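Local coordinates for putative glucoamylase (Bacteroides fragilis NCTC 9343, PDB 3EU8), which is a putative exported glucoamylase, probably a glycoside hydrolase built on an alpha/alpha (six-hairpin) toroid, though its activity is inferred and not demonstrated, at residues A[22-25]-A[26-29]; A[163-166]-A[167-171]; A[171-174]-A[175-178]. All blocks are in the same frame, centred on the assembly; numbering follows the deposited sequence.

Contact 1 of 3, residues A[22-25]-A[26-29]; sequences MDTV and QRRT. With EDO (1,2-ethanediol), chain H; EDO (1,2-ethanediol), chain B.
Across 22-25 and 26-29 the backbone makes two unbroken turns inside helix 18-34, with the amides of Gln-26, Arg-27, Arg-28 and Thr-29 each donating to the carbonyl four residues back; Arg-27 N to Asp-23 O measures 2.8 Å. The last of these carbonyls, Val-25 O, is gripped twice: Thr-29 N reaches it at 3.0 Å and Thr-29 OG1 at 2.6 Å, the two donors coming from opposite faces of the carbonyl plane. OG1 is placed there because it stands anti to its own carbonyl carbon, beside the backbone N (chi1 -48°), which buries the hydroxyl against the preceding turn. On the outer side, the chain of Arg-27 bends at chi3 (-47°) and folds back over the helix, laying one guanidinium face above Thr-24 CA. From this position NH2 makes only a weak bond to Thr-24 OG1 (3.2 Å, 130° at the hydrogen); that hydroxyl also bonds Ala-20 O. A 1,2-ethanediol, probably from the crystallisation liquor, clasps the same guanidinium through NE and NH2, with NH2 2.8 Å from its O1. A second diol takes weak bonds from Arg-28, which lies along Phe-367 and bonds Pro-369 O weakly through NH1. Asp-23 instead forms a salt bridge with Arg-403, and Gln-26 bonds Glu-400 and Arg-403, while Met-22 (selenomethionine) and Val-25 pack inward on helix 349-361. The pattern is that of an amphipathic helix, buried side chains facing helices 349-361 and 389-404 and Arg-27 exposed, consistent with a helix of the alpha/alpha toroid expected for this six-hairpin family.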
HETATM    1  N   MSE A  22     -17.155  -3.970  -9.499  1.00 22.41           N
HETATM    2  CA  MSE A  22     -16.175  -3.084  -8.820  1.00 23.20           C
HETATM    3  C   MSE A  22     -16.842  -2.330  -7.648  1.00 24.01           C
HETATM    4  O   MSE A  22     -16.250  -2.244  -6.565  1.00 24.84           O
HETATM    5  CB  MSE A  22     -15.566  -2.102  -9.823  1.00 22.41           C
HETATM    6  CG  MSE A  22     -14.547  -2.689 -10.708  1.00 22.63           C
HETATM    7 SE   MSE A  22     -13.698  -1.371 -11.869  0.75 16.46          SE
HETATM    8  CE  MSE A  22     -15.055  -0.940 -13.125  1.00 16.61           C
ATOM      9  N   ASP A  23     -18.072  -1.826  -7.870  1.00 22.57           N
ATOM     10  CA  ASP A  23     -18.905  -1.183  -6.845  1.00 23.98           C
ATOM     11  C   ASP A  23     -19.024  -2.092  -5.627  1.00 21.98           C
ATOM     12  O   ASP A  23     -18.769  -1.683  -4.489  1.00 21.78           O
ATOM     13  CB  ASP A  23     -20.336  -0.923  -7.355  1.00 26.10           C
ATOM     14  CG  ASP A  23     -20.490   0.382  -8.147  1.00 41.15           C
ATOM     15  OD1 ASP A  23     -19.628   1.263  -7.994  1.00 52.06           O
ATOM     16  OD2 ASP A  23     -21.508   0.543  -8.896  1.00 41.19           O
ATOM     17  N   THR A  24     -19.402  -3.339  -5.879  1.00 21.65           N
ATOM     18  CA  THR A  24     -19.634  -4.302  -4.795  1.00 22.36           C
ATOM     19  C   THR A  24     -18.343  -4.594  -4.013  1.00 21.05           C
ATOM     20  O   THR A  24     -18.362  -4.623  -2.762  1.00 21.29           O
ATOM     21  CB  THR A  24     -20.235  -5.615  -5.346  1.00 23.59           C
ATOM     22  OG1 THR A  24     -21.513  -5.343  -5.926  1.00 18.73           O
ATOM     23  CG2 THR A  24     -20.304  -6.653  -4.283  1.00 20.91           C
ATOM     24  N   VAL A  25     -17.244  -4.812  -4.742  1.00 19.18           N
ATOM     25  CA  VAL A  25     -15.936  -5.018  -4.150  1.00 20.80           C
ATOM     26  C   VAL A  25     -15.481  -3.799  -3.338  1.00 21.62           C
ATOM     27  O   VAL A  25     -14.976  -3.947  -2.237  1.00 23.37           O
ATOM     28  CB  VAL A  25     -14.842  -5.383  -5.243  1.00 23.26           C
ATOM     29  CG1 VAL A  25     -13.452  -5.498  -4.601  1.00 20.19           C
ATOM     30  CG2 VAL A  25     -15.204  -6.706  -5.912  1.00 22.93           C
ATOM     31  N   GLN A  26     -15.676  -2.610  -3.881  1.00 20.51           N
ATOM     32  CA  GLN A  26     -15.325  -1.380  -3.199  1.00 23.73           C
ATOM     33  C   GLN A  26     -16.146  -1.143  -1.934  1.00 23.79           C
ATOM     34  O   GLN A  26     -15.574  -0.729  -0.931  1.00 25.53           O
ATOM     35  CB  GLN A  26     -15.463  -0.164  -4.098  1.00 21.93           C
ATOM     36  CG  GLN A  26     -14.250   0.230  -4.858  1.00 32.13           C
ATOM     37  CD  GLN A  26     -14.443   1.584  -5.551  1.00 33.28           C
ATOM     38  OE1 GLN A  26     -15.038   1.655  -6.620  1.00 33.11           O
ATOM     39  NE2 GLN A  26     -13.948   2.654  -4.929  1.00 37.29           N
ATOM     40  N   ARG A  27     -17.463  -1.394  -1.983  1.00 22.68           N
ATOM     41  CA  ARG A  27     -18.302  -1.172  -0.826  1.00 22.27           C
ATOM     42  C   ARG A  27     -17.860  -2.045   0.314  1.00 22.61           C
ATOM     43  O   ARG A  27     -17.631  -1.558   1.389  1.00 21.71           O
ATOM     44  CB  ARG A  27     -19.779  -1.441  -1.107  1.00 22.82           C
ATOM     45  CG  ARG A  27     -20.464  -0.444  -2.036  1.00 24.05           C
ATOM     46  CD  ARG A  27     -21.988  -0.632  -2.064  1.00 21.64           C
ATOM     47  NE  ARG A  27     -22.415  -2.036  -2.232  1.00 26.60           N
ATOM     48  CZ  ARG A  27     -22.625  -2.653  -3.391  1.00 28.16           C
ATOM     49  NH1 ARG A  27     -22.464  -1.998  -4.534  1.00 28.39           N
ATOM     50  NH2 ARG A  27     -22.994  -3.944  -3.405  1.00 24.92           N
ATOM     51  N   ARG A  28     -17.687  -3.336   0.045  1.00 23.87           N
ATOM     52  CA  ARG A  28     -17.262  -4.282   1.064  1.00 23.09           C
ATOM     53  C   ARG A  28     -15.859  -4.020   1.602  1.00 23.02           C
ATOM     54  O   ARG A  28     -15.628  -4.184   2.798  1.00 22.56           O
ATOM     55  CB  ARG A  28     -17.394  -5.732   0.546  1.00 22.23           C
ATOM     56  CG  ARG A  28     -18.836  -6.171   0.389  1.00 24.84           C
ATOM     57  CD  ARG A  28     -18.913  -7.690   0.451  1.00 31.64           C
ATOM     58  NE  ARG A  28     -20.245  -8.218   0.197  1.00 32.94           N
ATOM     59  CZ  ARG A  28     -21.200  -8.374   1.111  1.00 38.73           C
ATOM     60  NH1 ARG A  28     -21.026  -8.023   2.385  1.00 39.92           N
ATOM     61  NH2 ARG A  28     -22.358  -8.887   0.751  1.00 39.58           N
ATOM     62  N   THR A  29     -14.928  -3.656   0.718  1.00 20.86           N
ATOM     63  CA  THR A  29     -13.555  -3.414   1.111  1.00 21.51           C
ATOM     64  C   THR A  29     -13.410  -2.090   1.879  1.00 24.68           C
ATOM     65  O   THR A  29     -12.607  -2.000   2.818  1.00 26.43           O
ATOM     66  CB  THR A  29     -12.577  -3.441  -0.093  1.00 21.31           C
ATOM     67  OG1 THR A  29     -12.840  -4.602  -0.893  1.00 19.82           O
ATOM     68  CG2 THR A  29     -11.148  -3.527   0.412  1.00 21.72           C
TER
HETATM   69  C1  EDO H  13     -23.501  -5.228   0.448  1.00 33.64           C
HETATM   70  O1  EDO H  13     -23.608  -5.149  -0.978  1.00 29.96           O
HETATM   71  C2  EDO H  13     -22.452  -4.254   0.928  1.00 34.67           C
HETATM   72  O2  EDO H  13     -22.825  -2.925   0.558  1.00 35.62           O
HETATM   73  C1  EDO B 475     -23.358  -9.271  -2.362  1.00 47.51           C
HETATM   74  O1  EDO B 475     -22.481  -8.166  -2.116  1.00 47.45           O
HETATM   75  C2  EDO B 475     -22.803 -10.044  -3.531  1.00 48.10           C
HETATM   76  O2  EDO B 475     -22.130 -11.217  -3.052  1.00 57.97           O

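Contact 2 of 3, residues A[163-166]-A[167-171]; sequences IDKL and WREVD. With EDO (1,2-ethanediol), chain S.
Lys-165, Trp-167 and Leu-166 have the most surface buried here, and they leave the last turns of helix 154-169 in different directions. Lys-165 reaches forward one turn: CG is anti to the backbone N (chi1 -166°), the chain runs extended as far as CE, and a bend at chi4 turns NZ toward Glu-169. NZ meets OE2 at 3.0 Å on the syn side of the carboxylate, 23° out of its plane, forming a hydrogen-bonded salt bridge. A water accepts from Lys-165 NZ and gives a weak bond to Glu-169 OE1, whose stronger partner is Arg-104. The methylene CG of Lys-165 also lies 3.6 Å from Arg-168 NH2.

Trp-167 leaves another side of the helix, its indole directed into the protein, where NE1 bonds Asp-416 and the ring packs on Leu-143 and Leu-211. Only its near edge meets the preceding turn: CD1 lies 3.6 Å from Asp-164 OD1, which sits near the ring plane. The other oxygen, OD2, makes a long salt bridge to Arg-168 NE at 3.5 Å, with carboxylate and guanidinium planes turned 42° apart; a water joins OD2 to NH2 of that arginine. NH2 also donates to O1 of a 1,2-ethanediol, probably from the crystallisation liquor, at the guanidinium edge.

Leu-166 packs on Val-96 and Leu-99 of helix 85-101, with CD2 3.9 Å from Glu-169 OE1. In the backbone, Trp-167 N bonds Ile-163 O, whereas Glu-169 N divides between Lys-165 O and a weak bond to Leu-166 O. Two i to i+4 ion pairs thus line the outer face: water bridges the long Asp-164 pair, and Glu-169, shared between Lys-165 and Arg-104, is probably favoured in its charged form by the two cations, while a carboxylate satisfies the buried indole N-H.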
ATOM      1  N   ILE A 163      -3.447  17.876  10.162  1.00 20.23           N
ATOM      2  CA  ILE A 163      -2.636  17.017   9.281  1.00 22.71           C
ATOM      3  C   ILE A 163      -1.365  17.704   8.782  1.00 20.48           C
ATOM      4  O   ILE A 163      -0.307  17.092   8.739  1.00 23.79           O
ATOM      5  CB  ILE A 163      -3.445  16.469   8.039  1.00 20.79           C
ATOM      6  CG1 ILE A 163      -4.579  15.572   8.528  1.00 22.19           C
ATOM      7  CG2 ILE A 163      -2.554  15.664   7.130  1.00 17.71           C
ATOM      8  CD1 ILE A 163      -5.571  15.201   7.476  1.00 19.41           C
ATOM      9  N   ASP A 164      -1.462  18.957   8.382  1.00 20.93           N
ATOM     10  CA  ASP A 164      -0.269  19.667   7.916  1.00 23.71           C
ATOM     11  C   ASP A 164       0.792  19.792   9.033  1.00 23.86           C
ATOM     12  O   ASP A 164       1.991  19.659   8.773  1.00 22.15           O
ATOM     13  CB  ASP A 164      -0.629  21.026   7.324  1.00 23.60           C
ATOM     14  CG  ASP A 164       0.564  21.719   6.620  1.00 26.64           C
ATOM     15  OD1 ASP A 164       0.999  21.234   5.548  1.00 22.63           O
ATOM     16  OD2 ASP A 164       1.056  22.744   7.174  1.00 28.73           O
ATOM     17  N   LYS A 165       0.345  20.007  10.266  1.00 22.86           N
ATOM     18  CA  LYS A 165       1.261  20.031  11.421  1.00 24.79           C
ATOM     19  C   LYS A 165       1.929  18.662  11.645  1.00 24.14           C
ATOM     20  O   LYS A 165       3.120  18.610  11.855  1.00 23.01           O
ATOM     21  CB  LYS A 165       0.533  20.468  12.714  1.00 25.95           C
ATOM     22  CG  LYS A 165       1.475  20.840  13.861  1.00 27.70           C
ATOM     23  CD  LYS A 165       0.693  21.449  15.002  1.00 30.13           C
ATOM     24  CE  LYS A 165       1.516  21.535  16.300  1.00 32.18           C
ATOM     25  NZ  LYS A 165       1.518  20.232  17.063  1.00 28.97           N
ATOM     26  N   LEU A 166       1.166  17.562  11.605  1.00 23.75           N
ATOM     27  CA  LEU A 166       1.778  16.196  11.663  1.00 21.30           C
ATOM     28  C   LEU A 166       2.809  15.984  10.575  1.00 20.37           C
ATOM     29  O   LEU A 166       3.910  15.517  10.844  1.00 21.32           O
ATOM     30  CB  LEU A 166       0.730  15.076  11.595  1.00 19.30           C
ATOM     31  CG  LEU A 166      -0.259  14.977  12.770  1.00 23.08           C
ATOM     32  CD1 LEU A 166      -1.436  14.020  12.394  1.00 22.93           C
ATOM     33  CD2 LEU A 166       0.429  14.646  14.117  1.00 18.55           C
ATOM     34  N   TRP A 167       2.451  16.338   9.348  1.00 21.36           N
ATOM     35  CA  TRP A 167       3.375  16.324   8.216  1.00 19.18           C
ATOM     36  C   TRP A 167       4.652  17.125   8.475  1.00 21.04           C
ATOM     37  O   TRP A 167       5.767  16.664   8.230  1.00 21.78           O
ATOM     38  CB  TRP A 167       2.636  16.880   7.016  1.00 18.83           C
ATOM     39  CG  TRP A 167       3.441  17.303   5.790  1.00 19.20           C
ATOM     40  CD1 TRP A 167       3.379  18.533   5.166  1.00 23.03           C
ATOM     41  CD2 TRP A 167       4.327  16.502   4.986  1.00 20.93           C
ATOM     42  NE1 TRP A 167       4.172  18.540   4.058  1.00 21.75           N
ATOM     43  CE2 TRP A 167       4.790  17.323   3.933  1.00 21.50           C
ATOM     44  CE3 TRP A 167       4.791  15.181   5.064  1.00 24.01           C
ATOM     45  CZ2 TRP A 167       5.693  16.863   2.954  1.00 22.19           C
ATOM     46  CZ3 TRP A 167       5.643  14.714   4.087  1.00 16.66           C
ATOM     47  CH2 TRP A 167       6.122  15.569   3.059  1.00 22.16           C
ATOM     48  N   ARG A 168       4.498  18.341   8.969  1.00 22.15           N
ATOM     49  CA  ARG A 168       5.664  19.170   9.271  1.00 21.30           C
ATOM     50  C   ARG A 168       6.606  18.604  10.320  1.00 21.84           C
ATOM     51  O   ARG A 168       7.799  18.867  10.279  1.00 20.63           O
ATOM     52  CB  ARG A 168       5.233  20.556   9.709  1.00 23.95           C
ATOM     53  CG  ARG A 168       4.631  21.389   8.596  1.00 23.30           C
ATOM     54  CD  ARG A 168       4.472  22.821   9.020  1.00 27.96           C
ATOM     55  NE  ARG A 168       3.320  23.040   9.865  1.00 25.67           N
ATOM     56  CZ  ARG A 168       3.296  23.507  11.116  1.00 29.25           C
ATOM     57  NH1 ARG A 168       4.387  23.798  11.819  1.00 24.01           N
ATOM     58  NH2 ARG A 168       2.103  23.673  11.686  1.00 26.85           N
ATOM     59  N   GLU A 169       6.051  17.862  11.273  1.00 23.38           N
ATOM     60  CA  GLU A 169       6.805  17.280  12.384  1.00 22.34           C
ATOM     61  C   GLU A 169       7.644  16.085  12.039  1.00 22.41           C
ATOM     62  O   GLU A 169       8.493  15.723  12.828  1.00 24.81           O
ATOM     63  CB  GLU A 169       5.836  16.938  13.553  1.00 22.42           C
ATOM     64  CG  GLU A 169       5.329  18.196  14.212  1.00 19.18           C
ATOM     65  CD  GLU A 169       4.128  18.041  15.110  1.00 25.64           C
ATOM     66  OE1 GLU A 169       3.350  17.083  14.983  1.00 27.94           O
ATOM     67  OE2 GLU A 169       3.932  18.943  15.938  1.00 27.10           O
ATOM     68  N   VAL A 170       7.410  15.442  10.899  1.00 22.44           N
ATOM     69  CA  VAL A 170       8.189  14.281  10.556  1.00 21.98           C
ATOM     70  C   VAL A 170       9.630  14.699  10.223  1.00 22.45           C
ATOM     71  O   VAL A 170       9.854  15.466   9.289  1.00 24.20           O
ATOM     72  CB  VAL A 170       7.580  13.451   9.386  1.00 24.48           C
ATOM     73  CG1 VAL A 170       8.443  12.229   9.081  1.00 17.68           C
ATOM     74  CG2 VAL A 170       6.140  13.046   9.681  1.00 17.42           C
ATOM     75  N   ASP A 171      10.599  14.163  10.964  1.00 21.47           N
ATOM     76  CA  ASP A 171      12.008  14.561  10.780  1.00 24.44           C
ATOM     77  C   ASP A 171      12.741  13.564   9.886  1.00 23.36           C
ATOM     78  O   ASP A 171      13.476  12.702  10.377  1.00 25.34           O
ATOM     79  CB  ASP A 171      12.692  14.693  12.154  1.00 24.51           C
ATOM     80  CG  ASP A 171      14.055  15.387  12.077  1.00 23.30           C
ATOM     81  OD1 ASP A 171      14.602  15.490  10.985  1.00 26.15           O
ATOM     82  OD2 ASP A 171      14.578  15.847  13.106  1.00 30.81           O
TER
HETATM   83  C1  EDO S 460       3.083  25.283  15.537  1.00 42.37           C
HETATM   84  O1  EDO S 460       2.084  25.267  14.513  1.00 49.88           O
HETATM   85  C2  EDO S 460       4.245  24.393  15.114  1.00 49.41           C
HETATM   86  O2  EDO S 460       5.038  23.942  16.218  1.00 45.34           O
HETATM   87  O   HOH W   1      -0.108  23.765   9.616  1.00 30.43           O
HETATM   88  O   HOH W   2       0.395  17.971  16.205  1.00 23.54           O

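Contact 3 of 3, residues A[171-174]-A[175-178]; sequences DWNW and YRHG
Trp-174 and Tyr-175, adjacent in sequence, meet in a T-shaped stack: the edge of the indole points at the phenol face, with planes at 80° and the five-membered ring centroid 5.2 Å from that of Tyr-175. The touch itself is made by Trp-174 CD1, which lies 3.8 Å from Tyr-175 CD1, above the phenol and offset toward its rim. Different first torsions set the rings across one another, since CG of Trp-174 is anti to the backbone N (chi1 176°) whereas that of Tyr-175 lies beside it. The phenol edge in turn faces Asp-171 O, 3.4 Å from CD1, and its hydroxyl bonds Phe-105 O. Around the indole, Lys-106 adds a cation-pi contact, and Trp-187 (edge-to-face) and Trp-193 complete an aromatic cluster.

Asn-173 and Arg-176 pair on another side of the turn. Asn-173 OD1 accepts from Arg-176 NH1 at 2.8 Å, nearly in the guanidinium plane, although the amide and guanidinium planes are turned 64° apart. Arg-176 NE bonds Gln-180 O.

In the backbone, Arg-176 N to Asn-173 O is 3.0 Å and His-177 N to Trp-174 O 3.2 Å, with a water linking Trp-174 O to Gly-178 N. Asp-171 OD1 accepts from Trp-174 N at 3.0 Å, from above the carboxylate plane. This Asx motif is followed by the consecutive i to i+3 backbone bonds of a short 3-10 turn, in the loop between helix 154-169 and strand 186-187.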
ATOM      1  N   ASP A 171      10.599  14.163  10.964  1.00 21.47           N
ATOM      2  CA  ASP A 171      12.008  14.561  10.780  1.00 24.44           C
ATOM      3  C   ASP A 171      12.741  13.564   9.886  1.00 23.36           C
ATOM      4  O   ASP A 171      13.476  12.702  10.377  1.00 25.34           O
ATOM      5  CB  ASP A 171      12.692  14.693  12.154  1.00 24.51           C
ATOM      6  CG  ASP A 171      14.055  15.387  12.077  1.00 23.30           C
ATOM      7  OD1 ASP A 171      14.602  15.490  10.985  1.00 26.15           O
ATOM      8  OD2 ASP A 171      14.578  15.847  13.106  1.00 30.81           O
ATOM      9  N   TRP A 172      12.487  13.643   8.582  1.00 22.70           N
ATOM     10  CA  TRP A 172      13.042  12.695   7.605  1.00 21.64           C
ATOM     11  C   TRP A 172      14.579  12.757   7.638  1.00 24.27           C
ATOM     12  O   TRP A 172      15.294  11.763   7.545  1.00 22.79           O
ATOM     13  CB  TRP A 172      12.547  13.039   6.185  1.00 22.20           C
ATOM     14  CG  TRP A 172      11.041  13.140   6.038  1.00 19.24           C
ATOM     15  CD1 TRP A 172      10.295  14.253   6.148  1.00 18.20           C
ATOM     16  CD2 TRP A 172      10.122  12.067   5.770  1.00 20.52           C
ATOM     17  NE1 TRP A 172       8.972  13.962   5.963  1.00 22.76           N
ATOM     18  CE2 TRP A 172       8.843  12.624   5.713  1.00 24.92           C
ATOM     19  CE3 TRP A 172      10.267  10.678   5.567  1.00 21.61           C
ATOM     20  CZ2 TRP A 172       7.700  11.852   5.457  1.00 20.49           C
ATOM     21  CZ3 TRP A 172       9.162   9.928   5.280  1.00 15.99           C
ATOM     22  CH2 TRP A 172       7.884  10.511   5.251  1.00 22.77           C
ATOM     23  N   ASN A 173      15.082  13.967   7.772  1.00 24.61           N
ATOM     24  CA  ASN A 173      16.523  14.184   7.829  1.00 27.12           C
ATOM     25  C   ASN A 173      17.209  13.473   9.029  1.00 25.44           C
ATOM     26  O   ASN A 173      18.297  12.954   8.889  1.00 24.00           O
ATOM     27  CB  ASN A 173      16.752  15.676   7.872  1.00 27.87           C
ATOM     28  CG  ASN A 173      18.013  16.071   7.276  1.00 34.18           C
ATOM     29  OD1 ASN A 173      18.219  15.909   6.064  1.00 34.30           O
ATOM     30  ND2 ASN A 173      18.890  16.656   8.102  1.00 38.42           N
ATOM     31  N   TRP A 174      16.539  13.389  10.184  1.00 24.64           N
ATOM     32  CA  TRP A 174      17.026  12.537  11.294  1.00 24.14           C
ATOM     33  C   TRP A 174      17.426  11.131  10.860  1.00 26.57           C
ATOM     34  O   TRP A 174      18.491  10.603  11.291  1.00 27.43           O
ATOM     35  CB  TRP A 174      16.004  12.393  12.418  1.00 21.06           C
ATOM     36  CG  TRP A 174      16.487  11.413  13.542  1.00 23.16           C
ATOM     37  CD1 TRP A 174      16.156  10.088  13.667  1.00 22.00           C
ATOM     38  CD2 TRP A 174      17.401  11.693  14.633  1.00 20.80           C
ATOM     39  NE1 TRP A 174      16.788   9.540  14.755  1.00 25.43           N
ATOM     40  CE2 TRP A 174      17.551  10.495  15.372  1.00 25.49           C
ATOM     41  CE3 TRP A 174      18.080  12.846  15.076  1.00 31.20           C
ATOM     42  CZ2 TRP A 174      18.364  10.405  16.517  1.00 24.81           C
ATOM     43  CZ3 TRP A 174      18.899  12.755  16.232  1.00 27.88           C
ATOM     44  CH2 TRP A 174      19.023  11.536  16.934  1.00 25.53           C
ATOM     45  N   TYR A 175      16.593  10.534   9.990  1.00 27.22           N
ATOM     46  CA  TYR A 175      16.752   9.127   9.555  1.00 26.43           C
ATOM     47  C   TYR A 175      17.862   8.928   8.536  1.00 25.98           C
ATOM     48  O   TYR A 175      18.046   7.820   8.020  1.00 24.78           O
ATOM     49  CB  TYR A 175      15.395   8.551   9.095  1.00 25.98           C
ATOM     50  CG  TYR A 175      14.426   8.297  10.271  1.00 25.90           C
ATOM     51  CD1 TYR A 175      13.742   9.343  10.879  1.00 24.52           C
ATOM     52  CD2 TYR A 175      14.243   7.013  10.789  1.00 21.99           C
ATOM     53  CE1 TYR A 175      12.859   9.118  11.930  1.00 25.96           C
ATOM     54  CE2 TYR A 175      13.401   6.785  11.841  1.00 26.29           C
ATOM     55  CZ  TYR A 175      12.703   7.833  12.420  1.00 27.37           C
ATOM     56  OH  TYR A 175      11.877   7.608  13.506  1.00 24.27           O
ATOM     57  N   ARG A 176      18.637   9.988   8.267  1.00 27.26           N
ATOM     58  CA  ARG A 176      19.885   9.854   7.500  1.00 25.91           C
ATOM     59  C   ARG A 176      21.074   9.366   8.324  1.00 24.83           C
ATOM     60  O   ARG A 176      22.147   9.165   7.772  1.00 22.78           O
ATOM     61  CB  ARG A 176      20.281  11.165   6.846  1.00 25.83           C
ATOM     62  CG  ARG A 176      19.535  11.492   5.591  1.00 25.95           C
ATOM     63  CD  ARG A 176      19.637  12.985   5.333  1.00 24.02           C
ATOM     64  NE  ARG A 176      20.849  13.273   4.614  1.00 24.52           N
ATOM     65  CZ  ARG A 176      21.325  14.479   4.398  1.00 27.87           C
ATOM     66  NH1 ARG A 176      20.716  15.543   4.897  1.00 21.63           N
ATOM     67  NH2 ARG A 176      22.442  14.611   3.682  1.00 27.82           N
ATOM     68  N   HIS A 177      20.880   9.189   9.623  1.00 24.72           N
ATOM     69  CA  HIS A 177      21.869   8.591  10.511  1.00 26.12           C
ATOM     70  C   HIS A 177      23.200   9.378  10.448  1.00 27.25           C
ATOM     71  O   HIS A 177      24.246   8.851  10.050  1.00 27.24           O
ATOM     72  CB  HIS A 177      22.022   7.098  10.193  1.00 25.72           C
ATOM     73  CG  HIS A 177      22.937   6.349  11.123  1.00 30.33           C
ATOM     74  ND1 HIS A 177      23.497   6.916  12.251  1.00 31.03           N
ATOM     75  CD2 HIS A 177      23.385   5.065  11.086  1.00 29.82           C
ATOM     76  CE1 HIS A 177      24.249   6.018  12.866  1.00 35.77           C
ATOM     77  NE2 HIS A 177      24.200   4.887  12.179  1.00 31.74           N
ATOM     78  N   GLY A 178      23.111  10.656  10.808  1.00 26.57           N
ATOM     79  CA  GLY A 178      24.235  11.579  10.764  1.00 26.21           C
ATOM     80  C   GLY A 178      24.531  12.133   9.393  1.00 25.82           C
ATOM     81  O   GLY A 178      25.689  12.301   9.018  1.00 26.58           O
TER
HETATM   82  O   HOH W   3      20.758  11.412  12.545  1.00 18.58           O

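Overall arrangement
Contacts 2 and 3 are continuous, sharing Asp-171, and they touch where Trp-167 CZ3 packs 3.8 Å from Trp-172 CZ2; both indoles rest on helices 132-149 and 206-214. Contact 1 is separate, its centre about 32 Å from that of contact 2 and about 40 Å from that of contact 3, on the opposite side of the chain's centre from the latter. All three are partly buried. Contact 1 lies within a helix and pairs its Asp-23 with helix 389-404; contact 2 runs from a helix into the following loop and forms ion pairs between its own segments. Contact 3, in a loop, has three-residue backbone spacing, an amide-guanidinium bond and aromatic stacking.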